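PDB 4B29: dimethylsulfoniopropionate lyase from Roseovarius nubinhibens, which probably cleaves dimethylsulfoniopropionate, releasing dimethyl sulfide, in a zinc-binding cupin domain. Local coordinates for residues Q130-G142 against M191-W204. Residues are numbered along the deposited sequence; the frame is centred on the assembly and turned at random.
With EDO (1,2-ethanediol), chain F; PO4 (phosphate ion), chain E.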
loop_
_atom_site.group_PDB
_atom_site.type_symbol
_atom_site.label_atom_id
_atom_site.label_comp_id
_atom_site.label_asym_id
_atom_site.label_seq_id
_atom_site.Cartn_x
_atom_site.Cartn_y
_atom_site.Cartn_z
ATOM N N GLN A 130 8.283 -0.445 15.706
ATOM C CA GLN A 130 7.180 0.325 16.275
ATOM C C GLN A 130 7.279 1.795 15.845
ATOM O O GLN A 130 6.422 2.574 16.252
ATOM C CB GLN A 130 7.261 0.259 17.820
ATOM C CG GLN A 130 6.802 -1.132 18.341
ATOM C CD GLN A 130 5.318 -1.379 18.229
ATOM O OE1 GLN A 130 4.502 -0.432 18.183
ATOM N NE2 GLN A 130 4.919 -2.665 18.243
ATOM N N SER A 131 8.292 2.141 15.034
ATOM C CA SER A 131 8.549 3.571 14.699
ATOM C C SER A 131 7.755 4.030 13.485
ATOM O O SER A 131 7.482 5.255 13.334
ATOM C CB SER A 131 10.028 3.811 14.443
ATOM O OG SER A 131 10.751 3.541 15.657
ATOM N N LEU A 132 7.306 3.075 12.686
ATOM C CA LEU A 132 6.604 3.435 11.457
ATOM C C LEU A 132 5.751 2.242 11.065
ATOM O O LEU A 132 5.963 1.142 11.585
ATOM C CB LEU A 132 7.665 3.646 10.386
ATOM C CG LEU A 132 7.173 4.228 9.044
ATOM C CD1 LEU A 132 6.156 5.452 9.237
ATOM C CD2 LEU A 132 8.434 4.589 8.255
ATOM N N ARG A 133 4.784 2.466 10.178
ATOM C CA ARG A 133 4.112 1.343 9.554
ATOM C C ARG A 133 4.080 1.628 8.052
ATOM O O ARG A 133 3.787 2.773 7.645
ATOM C CB ARG A 133 2.722 1.220 10.138
ATOM C CG ARG A 133 1.905 0.130 9.582
ATOM C CD ARG A 133 0.556 0.110 10.332
ATOM N NE ARG A 133 -0.190 -1.112 10.074
ATOM C CZ ARG A 133 -1.373 -1.192 9.480
ATOM N NH1 ARG A 133 -1.977 -0.121 8.985
ATOM N NH2 ARG A 133 -1.946 -2.360 9.356
ATOM N N VAL A 134 4.432 0.609 7.273
ATOM C CA VAL A 134 4.503 0.736 5.807
ATOM C C VAL A 134 3.638 -0.389 5.247
ATOM O O VAL A 134 3.903 -1.570 5.480
ATOM C CB VAL A 134 5.935 0.537 5.302
ATOM C CG1 VAL A 134 5.931 0.670 3.749
ATOM C CG2 VAL A 134 6.882 1.552 5.876
ATOM N N THR A 135 2.599 -0.031 4.492
ATOM C CA THR A 135 1.752 -1.039 3.860
ATOM C C THR A 135 1.768 -0.867 2.341
ATOM O O THR A 135 2.179 0.174 1.827
ATOM C CB THR A 135 0.289 -1.043 4.328
ATOM O OG1 THR A 135 -0.318 0.237 4.038
ATOM C CG2 THR A 135 0.219 -1.314 5.827
ATOM N N VAL A 136 1.336 -1.916 1.658
ATOM C CA VAL A 136 1.307 -1.903 0.179
ATOM C C VAL A 136 -0.072 -2.387 -0.244
ATOM O O VAL A 136 -0.596 -3.360 0.325
ATOM C CB VAL A 136 2.408 -2.891 -0.390
ATOM C CG1 VAL A 136 2.147 -3.163 -1.926
ATOM C CG2 VAL A 136 3.794 -2.307 -0.177
ATOM N N GLY A 137 -0.695 -1.739 -1.256
ATOM C CA GLY A 137 -2.009 -2.193 -1.722
ATOM C C GLY A 137 -1.954 -2.322 -3.250
ATOM O O GLY A 137 -1.132 -1.632 -3.911
ATOM N N TYR A 138 -2.729 -3.256 -3.794
ATOM C CA TYR A 138 -2.907 -3.370 -5.257
ATOM C C TYR A 138 -4.388 -3.452 -5.532
ATOM O O TYR A 138 -5.131 -4.153 -4.828
ATOM C CB TYR A 138 -2.246 -4.646 -5.774
ATOM C CG TYR A 138 -2.519 -4.852 -7.264
ATOM C CD1 TYR A 138 -1.684 -4.271 -8.205
ATOM C CD2 TYR A 138 -3.641 -5.588 -7.667
ATOM C CE1 TYR A 138 -1.938 -4.474 -9.620
ATOM C CE2 TYR A 138 -3.934 -5.770 -9.058
ATOM C CZ TYR A 138 -3.044 -5.232 -9.981
ATOM O OH TYR A 138 -3.334 -5.435 -11.331
ATOM N N TRP A 139 -4.839 -2.717 -6.555
ATOM C CA TRP A 139 -6.208 -2.830 -7.038
ATOM C C TRP A 139 -6.178 -2.978 -8.555
ATOM O O TRP A 139 -5.535 -2.190 -9.236
ATOM C CB TRP A 139 -6.984 -1.529 -6.753
ATOM C CG TRP A 139 -7.287 -1.338 -5.297
ATOM C CD1 TRP A 139 -8.470 -1.584 -4.669
ATOM C CD2 TRP A 139 -6.384 -0.819 -4.289
ATOM N NE1 TRP A 139 -8.367 -1.236 -3.329
ATOM C CE2 TRP A 139 -7.100 -0.783 -3.078
ATOM C CE3 TRP A 139 -5.055 -0.383 -4.320
ATOM C CZ2 TRP A 139 -6.519 -0.341 -1.866
ATOM C CZ3 TRP A 139 -4.479 0.095 -3.122
ATOM C CH2 TRP A 139 -5.227 0.084 -1.918
ATOM N N GLY A 140 -6.875 -3.994 -9.059
ATOM C CA GLY A 140 -6.933 -4.110 -10.550
ATOM C C GLY A 140 -7.827 -2.996 -11.112
ATOM O O GLY A 140 -8.493 -2.249 -10.391
ATOM N N PRO A 141 -7.883 -2.903 -12.453
ATOM C CA PRO A 141 -8.754 -1.896 -13.063
ATOM C C PRO A 141 -10.226 -2.039 -12.720
ATOM O O PRO A 141 -10.717 -3.121 -12.416
ATOM C CB PRO A 141 -8.574 -2.143 -14.586
ATOM C CG PRO A 141 -7.406 -3.038 -14.739
ATOM C CD PRO A 141 -7.229 -3.785 -13.425
ATOM N N GLY A 142 -10.960 -0.937 -12.810
ATOM C CA GLY A 142 -12.418 -0.992 -12.665
ATOM C C GLY A 142 -12.944 -1.317 -11.300
ATOM O O GLY A 142 -13.974 -1.990 -11.155
ATOM N N MET A 191 -11.164 5.567 -3.375
ATOM C CA MET A 191 -10.306 5.555 -4.550
ATOM C C MET A 191 -10.985 4.728 -5.652
ATOM O O MET A 191 -11.561 3.694 -5.352
ATOM C CB MET A 191 -8.978 4.867 -4.180
ATOM C CG MET A 191 -7.905 4.986 -5.285
ATOM S SD MET A 191 -6.527 3.809 -4.989
ATOM C CE MET A 191 -7.380 2.277 -5.336
ATOM N N THR A 192 -10.844 5.161 -6.907
ATOM C CA THR A 192 -11.442 4.442 -8.036
ATOM C C THR A 192 -10.348 4.164 -9.055
ATOM O O THR A 192 -9.619 5.094 -9.471
ATOM C CB THR A 192 -12.455 5.388 -8.723
ATOM O OG1 THR A 192 -13.392 5.815 -7.733
ATOM C CG2 THR A 192 -13.168 4.653 -9.893
ATOM N N THR A 193 -10.233 2.913 -9.482
ATOM C CA THR A 193 -9.381 2.637 -10.645
ATOM C C THR A 193 -10.320 2.596 -11.889
ATOM O O THR A 193 -11.462 2.133 -11.833
ATOM C CB THR A 193 -8.622 1.300 -10.585
ATOM O OG1 THR A 193 -9.516 0.287 -10.146
ATOM C CG2 THR A 193 -7.440 1.356 -9.554
ATOM N N LEU A 194 -9.770 3.093 -12.973
ATOM C CA LEU A 194 -10.479 3.118 -14.263
ATOM C C LEU A 194 -9.856 2.029 -15.130
ATOM O O LEU A 194 -9.958 0.858 -14.795
ATOM C CB LEU A 194 -10.375 4.525 -14.849
ATOM C CG LEU A 194 -11.119 5.675 -14.147
ATOM C CD1 LEU A 194 -12.571 5.324 -13.869
ATOM C CD2 LEU A 194 -10.411 6.148 -12.869
ATOM N N THR A 195 -9.161 2.396 -16.201
ATOM C CA THR A 195 -8.608 1.435 -17.132
ATOM C C THR A 195 -7.283 0.772 -16.683
ATOM O O THR A 195 -6.899 -0.303 -17.168
ATOM C CB THR A 195 -8.412 2.212 -18.485
ATOM O OG1 THR A 195 -9.737 2.370 -19.039
ATOM C CG2 THR A 195 -7.637 1.439 -19.407
ATOM N N ASP A 196 -6.609 1.404 -15.736
ATOM C CA ASP A 196 -5.307 0.957 -15.266
ATOM C C ASP A 196 -5.470 0.443 -13.835
ATOM O O ASP A 196 -6.400 0.854 -13.162
ATOM C CB ASP A 196 -4.324 2.117 -15.272
ATOM C CG ASP A 196 -4.184 2.732 -16.672
ATOM O OD1 ASP A 196 -3.910 1.964 -17.608
ATOM O OD2 ASP A 196 -4.328 3.949 -16.805
ATOM N N PRO A 197 -4.638 -0.519 -13.450
ATOM C CA PRO A 197 -4.581 -0.920 -12.020
ATOM C C PRO A 197 -3.832 0.180 -11.240
ATOM O O PRO A 197 -3.366 1.180 -11.804
ATOM C CB PRO A 197 -3.723 -2.171 -12.075
ATOM C CG PRO A 197 -2.682 -1.864 -13.155
ATOM C CD PRO A 197 -3.489 -1.046 -14.212
ATOM N N ILE A 198 -3.663 -0.035 -9.928
ATOM C CA ILE A 198 -2.742 0.817 -9.169
ATOM C C ILE A 198 -2.073 -0.023 -8.082
ATOM O O ILE A 198 -2.698 -0.903 -7.501
ATOM C CB ILE A 198 -3.443 2.062 -8.522
ATOM C CG1 ILE A 198 -2.373 3.049 -8.010
ATOM C CG2 ILE A 198 -4.523 1.669 -7.446
ATOM C CD1 ILE A 198 -2.975 4.374 -7.558
ATOM N N LEU A 199 -0.797 0.259 -7.883
ATOM C CA LEU A 199 0.005 -0.400 -6.825
ATOM C C LEU A 199 0.541 0.747 -5.968
ATOM O O LEU A 199 1.134 1.703 -6.499
ATOM C CB LEU A 199 1.139 -1.167 -7.491
ATOM C CG LEU A 199 2.194 -1.864 -6.592
ATOM C CD1 LEU A 199 1.524 -2.949 -5.751
ATOM C CD2 LEU A 199 3.375 -2.431 -7.444
ATOM N N THR A 200 0.326 0.658 -4.639
ATOM C CA THR A 200 0.645 1.798 -3.746
ATOM C C THR A 200 1.570 1.345 -2.629
ATOM O O THR A 200 1.609 0.140 -2.297
ATOM C CB THR A 200 -0.621 2.352 -3.066
ATOM O OG1 THR A 200 -1.270 1.289 -2.354
ATOM C CG2 THR A 200 -1.629 2.901 -4.181
ATOM N N LEU A 201 2.285 2.310 -2.063
ATOM C CA LEU A 201 3.107 2.039 -0.872
ATOM C C LEU A 201 2.797 3.208 0.076
ATOM O O LEU A 201 2.870 4.391 -0.324
ATOM C CB LEU A 201 4.600 1.925 -1.248
ATOM C CG LEU A 201 5.424 1.520 -0.001
ATOM C CD1 LEU A 201 6.582 0.561 -0.385
ATOM C CD2 LEU A 201 5.969 2.796 0.635
ATOM N N VAL A 202 2.423 2.884 1.314
ATOM C CA VAL A 202 1.737 3.882 2.165
ATOM C C VAL A 202 2.407 3.903 3.539
ATOM O O VAL A 202 2.742 2.849 4.071
ATOM C CB VAL A 202 0.279 3.444 2.330
ATOM C CG1 VAL A 202 -0.502 4.362 3.291
ATOM C CG2 VAL A 202 -0.398 3.395 0.929
ATOM N N LEU A 203 2.608 5.095 4.067
ATOM C CA LEU A 203 3.107 5.226 5.455
ATOM C C LEU A 203 1.955 5.603 6.395
ATOM O O LEU A 203 0.962 6.289 5.998
ATOM C CB LEU A 203 4.111 6.371 5.564
ATOM C CG LEU A 203 5.307 6.394 4.564
ATOM C CD1 LEU A 203 6.261 7.498 4.895
ATOM C CD2 LEU A 203 6.033 5.011 4.606
ATOM N N TRP A 204 2.119 5.217 7.680
ATOM C CA TRP A 204 1.086 5.544 8.684
ATOM C C TRP A 204 1.772 6.079 9.919
ATOM O O TRP A 204 2.914 5.666 10.231
ATOM C CB TRP A 204 0.346 4.262 9.141
ATOM C CG TRP A 204 -0.275 3.412 8.078
ATOM C CD1 TRP A 204 0.362 2.711 7.025
ATOM C CD2 TRP A 204 -1.662 3.252 7.866
ATOM N NE1 TRP A 204 -0.586 2.065 6.274
ATOM C CE2 TRP A 204 -1.831 2.380 6.765
ATOM C CE3 TRP A 204 -2.799 3.728 8.538
ATOM C CZ2 TRP A 204 -3.101 1.989 6.290
ATOM C CZ3 TRP A 204 -4.093 3.317 8.060
ATOM C CH2 TRP A 204 -4.214 2.452 6.975
HETATM C C1 EDO F . -2.305 0.814 1.216
HETATM O O1 EDO F . -2.791 1.202 -0.072
HETATM C C2 EDO F . -3.154 -0.347 1.660
HETATM O O2 EDO F . -2.776 -0.545 3.007
HETATM P P PO4 E . -6.026 -7.266 -13.643
HETATM O O1 PO4 E . -5.506 -8.703 -13.876
HETATM O O2 PO4 E . -5.180 -6.513 -12.630
HETATM O O3 PO4 E . -5.808 -6.479 -14.911
HETATM O O4 PO4 E . -7.466 -7.245 -13.147
HETATM O O HOH W 1 4.787 6.025 12.437
#
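T135 and V202 exchange two backbone hydrogen bonds at the middle of an antiparallel pairing between strands 133-139 and 198-204, whose axes come within 4.6 Å. G137 with T200 and W139 with I198 repeat the exchange. V134, V136, L199, L201 and L203 interlock on one face, V134 CG1 meeting L201 CD2 at 3.8 Å; on this side helix 67-73 covers Y138 and L199.

The face bearing R133, T135, W139 and W204 is more polar. W204 NE1 donates to T135 OG1 across 2.9 Å; a nearly straight N-H...O angle of 172°, with the oxygen in the indole plane, fixes how the ring is turned. R133, extended from CG to NE, brings NH1 over the indole, 3.3 Å from W204 CE2. This is a cation-pi contact, although the guanidinium and ring planes stand 66° apart; R133 NH2 also forms a salt bridge with D212. Further along, M191 bends at its last torsion (chi3 70°) and lays CE over one face of the W139 indole, 3.4 Å from W139 CD2, a CH-pi contact, while M191 SD sits over the six-membered ring, a Met-aromatic contact. Between the two tryptophans an ethanediol, probably from the crystallisation liquor, hydrogen-bonds through O2 to T135 OG1 and through O1 to T200 OG1.

T193 OG1 still donates to buried G140 O at 2.7 Å. Beyond G140 the contact opens to solvent: P141 is partly exposed, G142 exposed, and the bond from G142 N to L194 O is weak; L194 and T195 are exposed, their CB atoms pointing away from 130-142.

The W204 side chain comes within about 3 Å, nearest atoms, of those of H150 and E154, which bind zinc with H189, consistent with the W204 end of this face lining the metal pocket inside the beta-barrel typical of cupins.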